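Local atomic coordinates of putative mandelate racemase (Bordetella bronchiseptica, PDB entry 3OZY), a protein that belongs to the enolase superfamily and is of unknown function, but binds magnesium and probably acts on a sugar-acid substrate. Residues A[31-36]-A[304-309]; A[51-56]-A[278-283]. All coordinates share one frame; numbering follows the deposited sequence.

Interaction 1. Residues A[31-36]-A[304-309]; sequences LNRQMI and HTFNDI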
# COMPACT_ATOMS: atom_id res chain seq x y z
N LEU A 31 -6.10 3.27 -22.25
CA LEU A 31 -7.44 3.51 -22.78
C LEU A 31 -7.83 4.98 -22.74
O LEU A 31 -8.33 5.53 -23.73
CB LEU A 31 -8.46 2.66 -22.01
CG LEU A 31 -8.20 1.15 -22.00
CD1 LEU A 31 -9.17 0.43 -21.06
CD2 LEU A 31 -8.25 0.55 -23.41
N ASN A 32 -7.61 5.63 -21.60
CA ASN A 32 -7.86 7.06 -21.45
C ASN A 32 -6.82 7.61 -20.51
O ASN A 32 -6.52 6.98 -19.50
CB ASN A 32 -9.26 7.34 -20.88
CG ASN A 32 -10.36 6.89 -21.82
OD1 ASN A 32 -10.73 7.61 -22.75
ND2 ASN A 32 -10.89 5.69 -21.58
N ARG A 33 -6.24 8.77 -20.83
CA ARG A 33 -5.29 9.40 -19.91
C ARG A 33 -6.07 10.22 -18.89
O ARG A 33 -6.81 11.15 -19.23
CB ARG A 33 -4.26 10.25 -20.66
CG ARG A 33 -3.40 9.46 -21.67
CD ARG A 33 -2.74 8.20 -21.06
NE ARG A 33 -1.81 8.53 -19.97
CZ ARG A 33 -0.53 8.85 -20.14
NH1 ARG A 33 0.02 8.86 -21.35
NH2 ARG A 33 0.21 9.14 -19.08
N GLN A 34 -5.92 9.84 -17.62
CA GLN A 34 -6.73 10.41 -16.56
C GLN A 34 -5.85 11.00 -15.47
O GLN A 34 -4.65 10.73 -15.39
CB GLN A 34 -7.62 9.32 -15.95
CG GLN A 34 -8.51 8.63 -16.99
CD GLN A 34 -9.55 7.70 -16.38
OE1 GLN A 34 -9.36 7.13 -15.30
NE2 GLN A 34 -10.66 7.54 -17.09
N MET A 35 -6.48 11.80 -14.61
CA MET A 35 -5.81 12.34 -13.43
C MET A 35 -6.83 12.89 -12.47
O MET A 35 -7.99 13.11 -12.81
CB MET A 35 -4.86 13.48 -13.82
CG MET A 35 -5.58 14.75 -14.26
SD MET A 35 -4.46 16.09 -14.74
CE MET A 35 -3.76 16.50 -13.14
N ILE A 36 -6.37 13.08 -11.23
CA ILE A 36 -7.03 13.98 -10.30
C ILE A 36 -6.25 15.28 -10.28
O ILE A 36 -5.03 15.28 -10.09
CB ILE A 36 -7.02 13.41 -8.87
CG1 ILE A 36 -7.97 12.23 -8.74
CG2 ILE A 36 -7.36 14.50 -7.86
CD1 ILE A 36 -9.45 12.60 -8.81
N HIS A 304 10.52 8.76 -11.78
CA HIS A 304 9.40 8.54 -12.68
C HIS A 304 8.54 9.82 -12.64
O HIS A 304 8.39 10.44 -11.58
CB HIS A 304 8.61 7.34 -12.15
CG HIS A 304 7.28 7.14 -12.81
ND1 HIS A 304 6.15 7.81 -12.41
CD2 HIS A 304 6.89 6.30 -13.80
CE1 HIS A 304 5.12 7.42 -13.15
NE2 HIS A 304 5.55 6.50 -14.00
N THR A 305 8.00 10.23 -13.79
CA THR A 305 7.20 11.46 -13.88
C THR A 305 5.90 11.29 -14.68
O THR A 305 5.15 12.25 -14.87
CB THR A 305 7.99 12.56 -14.59
OG1 THR A 305 8.08 12.22 -15.97
CG2 THR A 305 9.38 12.71 -14.00
N PHE A 306 5.64 10.06 -15.13
CA PHE A 306 4.67 9.79 -16.19
C PHE A 306 3.23 9.73 -15.69
O PHE A 306 2.83 8.75 -15.06
CB PHE A 306 5.08 8.45 -16.82
CG PHE A 306 4.44 8.13 -18.15
CD1 PHE A 306 5.14 8.34 -19.34
CD2 PHE A 306 3.21 7.50 -18.22
CE1 PHE A 306 4.61 7.98 -20.56
CE2 PHE A 306 2.67 7.14 -19.44
CZ PHE A 306 3.37 7.39 -20.61
N ASN A 307 2.47 10.80 -15.94
CA ASN A 307 1.00 10.79 -15.87
C ASN A 307 0.40 12.04 -16.48
O ASN A 307 -0.52 11.95 -17.29
CB ASN A 307 0.45 10.62 -14.45
CG ASN A 307 -1.02 10.27 -14.46
OD1 ASN A 307 -1.39 9.15 -14.80
ND2 ASN A 307 -1.88 11.23 -14.13
N ASP A 308 0.88 13.21 -16.08
CA ASP A 308 0.31 14.47 -16.56
C ASP A 308 1.33 15.60 -16.39
O ASP A 308 2.40 15.39 -15.84
CB ASP A 308 -0.99 14.78 -15.82
CG ASP A 308 -0.79 14.86 -14.31
OD1 ASP A 308 -0.13 15.83 -13.88
OD2 ASP A 308 -1.27 13.98 -13.58
N ILE A 309 1.00 16.79 -16.87
CA ILE A 309 1.98 17.86 -16.86
C ILE A 309 2.30 18.35 -15.44
O ILE A 309 3.37 18.90 -15.20
CB ILE A 309 1.55 19.04 -17.77
CG1 ILE A 309 2.75 19.94 -18.11
CG2 ILE A 309 0.43 19.83 -17.12
CD1 ILE A 309 3.80 19.28 -18.97
O HOH W 1 -2.66 10.08 -17.53
O HOH W 2 -0.37 7.50 -16.73
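The guanidinium of Arg33 and the ring of Phe306 lie nearly parallel, their planes 11° apart, but the approach is oblique: Arg33 NH2 comes 3.2 Å from Phe306 CE2. In this enolase-superfamily fold, the pair joins strand 32-42 of the N-terminal sheet to the loop that follows barrel strand 300-301 and leads into helix 309-321. Bends at chi2 and chi3, both near -60°, fold the arginine chain over so that its head reaches Phe306, and NH1 makes a salt bridge with Asp331 at the end of strand 328-331. NH2 donates a hydrogen bond to a water 2.9 Å away, and that water donates in turn to Asn307 OD1, so the polar ends are joined through solvent in a buried place. A second water sits among Arg33 NE, Gln34 O and Asn307 O.

The amide of Asn307 supplies the direct bond. Its ND2 donates to Gln34 O over 3.1 Å; ND2 lies in the carbonyl plane of Gln34, while Gln34 O sits 23° out of the amide plane of Asn307. The same nitrogen donates to Asp308 OD2, almost within the amide plane, on the anti side of the carboxylate. Two acceptors thus grip one NH2 group and fix the flip of the amide, leaving OD1 turned to the water. Asp308 also caps the helix, OD1 taking the backbone N of Thr311, while OD2 is hydrogen-bonded to Ser51 OG. Across this carboxylate lies the methionine chain, its methyl turned back by chi3, with Met35 CE 3.6 Å from Asp308 OD2.

Interaction 2. Residues A[51-56]-A[278-283]; sequences SPSGPY and ASRAGG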
# COMPACT_ATOMS: atom_id res chain seq x y z
N SER A 51 -1.24 16.83 -8.33
CA SER A 51 -1.73 15.60 -8.95
C SER A 51 -1.11 14.41 -8.23
O SER A 51 0.10 14.41 -7.99
CB SER A 51 -1.32 15.52 -10.42
OG SER A 51 -1.57 14.22 -10.94
N PRO A 52 -1.93 13.39 -7.91
CA PRO A 52 -1.45 12.14 -7.30
C PRO A 52 -1.14 11.05 -8.34
O PRO A 52 -1.17 9.86 -8.01
CB PRO A 52 -2.66 11.69 -6.48
CG PRO A 52 -3.83 12.14 -7.35
CD PRO A 52 -3.40 13.49 -7.88
N SER A 53 -0.85 11.47 -9.57
CA SER A 53 -0.41 10.56 -10.62
C SER A 53 -1.50 9.55 -11.02
O SER A 53 -2.70 9.77 -10.80
CB SER A 53 0.89 9.86 -10.19
OG SER A 53 1.47 9.11 -11.25
N GLY A 54 -1.07 8.46 -11.63
CA GLY A 54 -1.98 7.43 -12.12
C GLY A 54 -1.17 6.39 -12.87
O GLY A 54 0.03 6.57 -13.06
N PRO A 55 -1.80 5.31 -13.32
CA PRO A 55 -3.23 5.03 -13.15
C PRO A 55 -3.55 4.53 -11.74
O PRO A 55 -2.95 3.59 -11.23
CB PRO A 55 -3.50 3.93 -14.18
CG PRO A 55 -2.17 3.24 -14.36
CD PRO A 55 -1.12 4.30 -14.16
N TYR A 56 -4.52 5.21 -11.13
CA TYR A 56 -5.17 4.77 -9.91
C TYR A 56 -6.63 5.17 -10.09
O TYR A 56 -6.92 6.25 -10.62
CB TYR A 56 -4.66 5.54 -8.68
CG TYR A 56 -3.18 5.51 -8.40
CD1 TYR A 56 -2.56 4.39 -7.87
CD2 TYR A 56 -2.41 6.66 -8.57
CE1 TYR A 56 -1.20 4.38 -7.57
CE2 TYR A 56 -1.06 6.66 -8.28
CZ TYR A 56 -0.46 5.53 -7.76
OH TYR A 56 0.89 5.54 -7.46
N ALA A 278 7.69 12.33 -7.14
CA ALA A 278 7.10 13.25 -6.16
C ALA A 278 5.58 13.12 -6.05
O ALA A 278 5.01 13.40 -4.99
CB ALA A 278 7.47 14.68 -6.49
N SER A 279 4.93 12.71 -7.14
CA SER A 279 3.46 12.60 -7.18
C SER A 279 2.92 11.23 -6.77
O SER A 279 1.70 11.02 -6.78
CB SER A 279 2.93 12.96 -8.57
OG SER A 279 3.30 11.98 -9.52
N ARG A 280 3.81 10.30 -6.42
CA ARG A 280 3.41 8.94 -6.04
C ARG A 280 3.97 8.50 -4.69
O ARG A 280 3.26 7.90 -3.89
CB ARG A 280 3.84 7.91 -7.10
CG ARG A 280 3.28 8.17 -8.49
CD ARG A 280 3.97 7.31 -9.56
NE ARG A 280 3.61 5.89 -9.54
CZ ARG A 280 2.54 5.38 -10.15
NH1 ARG A 280 1.71 6.19 -10.81
NH2 ARG A 280 2.30 4.07 -10.11
N ALA A 281 5.25 8.78 -4.46
CA ALA A 281 5.99 8.15 -3.36
C ALA A 281 5.84 8.89 -2.04
O ALA A 281 6.39 8.44 -1.03
CB ALA A 281 7.47 8.02 -3.74
N GLY A 282 5.13 10.01 -2.05
CA GLY A 282 4.80 10.72 -0.82
C GLY A 282 4.70 12.23 -0.97
O GLY A 282 4.21 12.90 -0.06
N GLY A 283 5.15 12.79 -2.09
CA GLY A 283 5.08 14.24 -2.29
C GLY A 283 6.42 14.83 -2.66
O GLY A 283 7.42 14.11 -2.71
O HOH W 3 3.42 10.54 -12.50
O HOH W 4 -0.26 2.85 -11.04
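Between the N-terminal domain and the barrel of an enolase-superfamily protein, the loop that follows strand 48-50 meets the loop that follows barrel strand 273-274, and Arg280 reaches across from one to the other. Its guanidinium is held at the edge and covered on a face. At the edge, NH1 donates to Ser53 OG, 3.0 Å away and only 3° out of the guanidinium plane, and makes a weak bond of 2.8 Å to Gly54 O. Over the face stands the phenol oxygen: Tyr56 OH is 3.2 Å from Arg280 CZ, above the centre of the group, with ring and guanidinium planes 22° apart. That hydroxyl is hydrogen-bonded to Tyr257 OH. NE donates to Glu254 O and NH2 to Asn255 OD1, so the head is fixed from several directions, and Glu254 is itself a magnesium ligand.

Nearer the backbone the packing is close. With its OG anti to the backbone N (chi1 -171°), Ser53 carries the oxygen out to the arginine, while its CB lies 3.3 Å from Ser279 OG. Ser51 OG accepts from the N of Ser53, an ST turn. Pro55, after a cis peptide bond, presents its carbonyl to a water that also accepts from Arg280 NH2, and Asn96 of the second subunit packs against Pro55 and Tyr56. Where the two segments come closest, at Pro52 and Ser279, Pro52 CA makes a CA-H...O contact of 3.4 Å with Ser279 O.

In the fold
Both contacts are buried and both tie the N-terminal domain to loops of the barrel, a worked example of how the N-terminal domain is fastened to the loops at the end of a barrel. Their chemistry differs with place. Interaction 1 sets a strand against a loop and combines Arg33 on Phe306, an amide bond, waters and a methionine; interaction 2 sets loop against loop and pairs the Arg280 head with close serine and proline backbone packing. Magnesium lies about 8 Å from the Arg280 side chain, and a neighbouring subunit reaches interaction 2 but not interaction 1. The two contacts touch, their centres about 9 Å apart: they share the aspartate-serine bond, and Asn307 packs against Gly54.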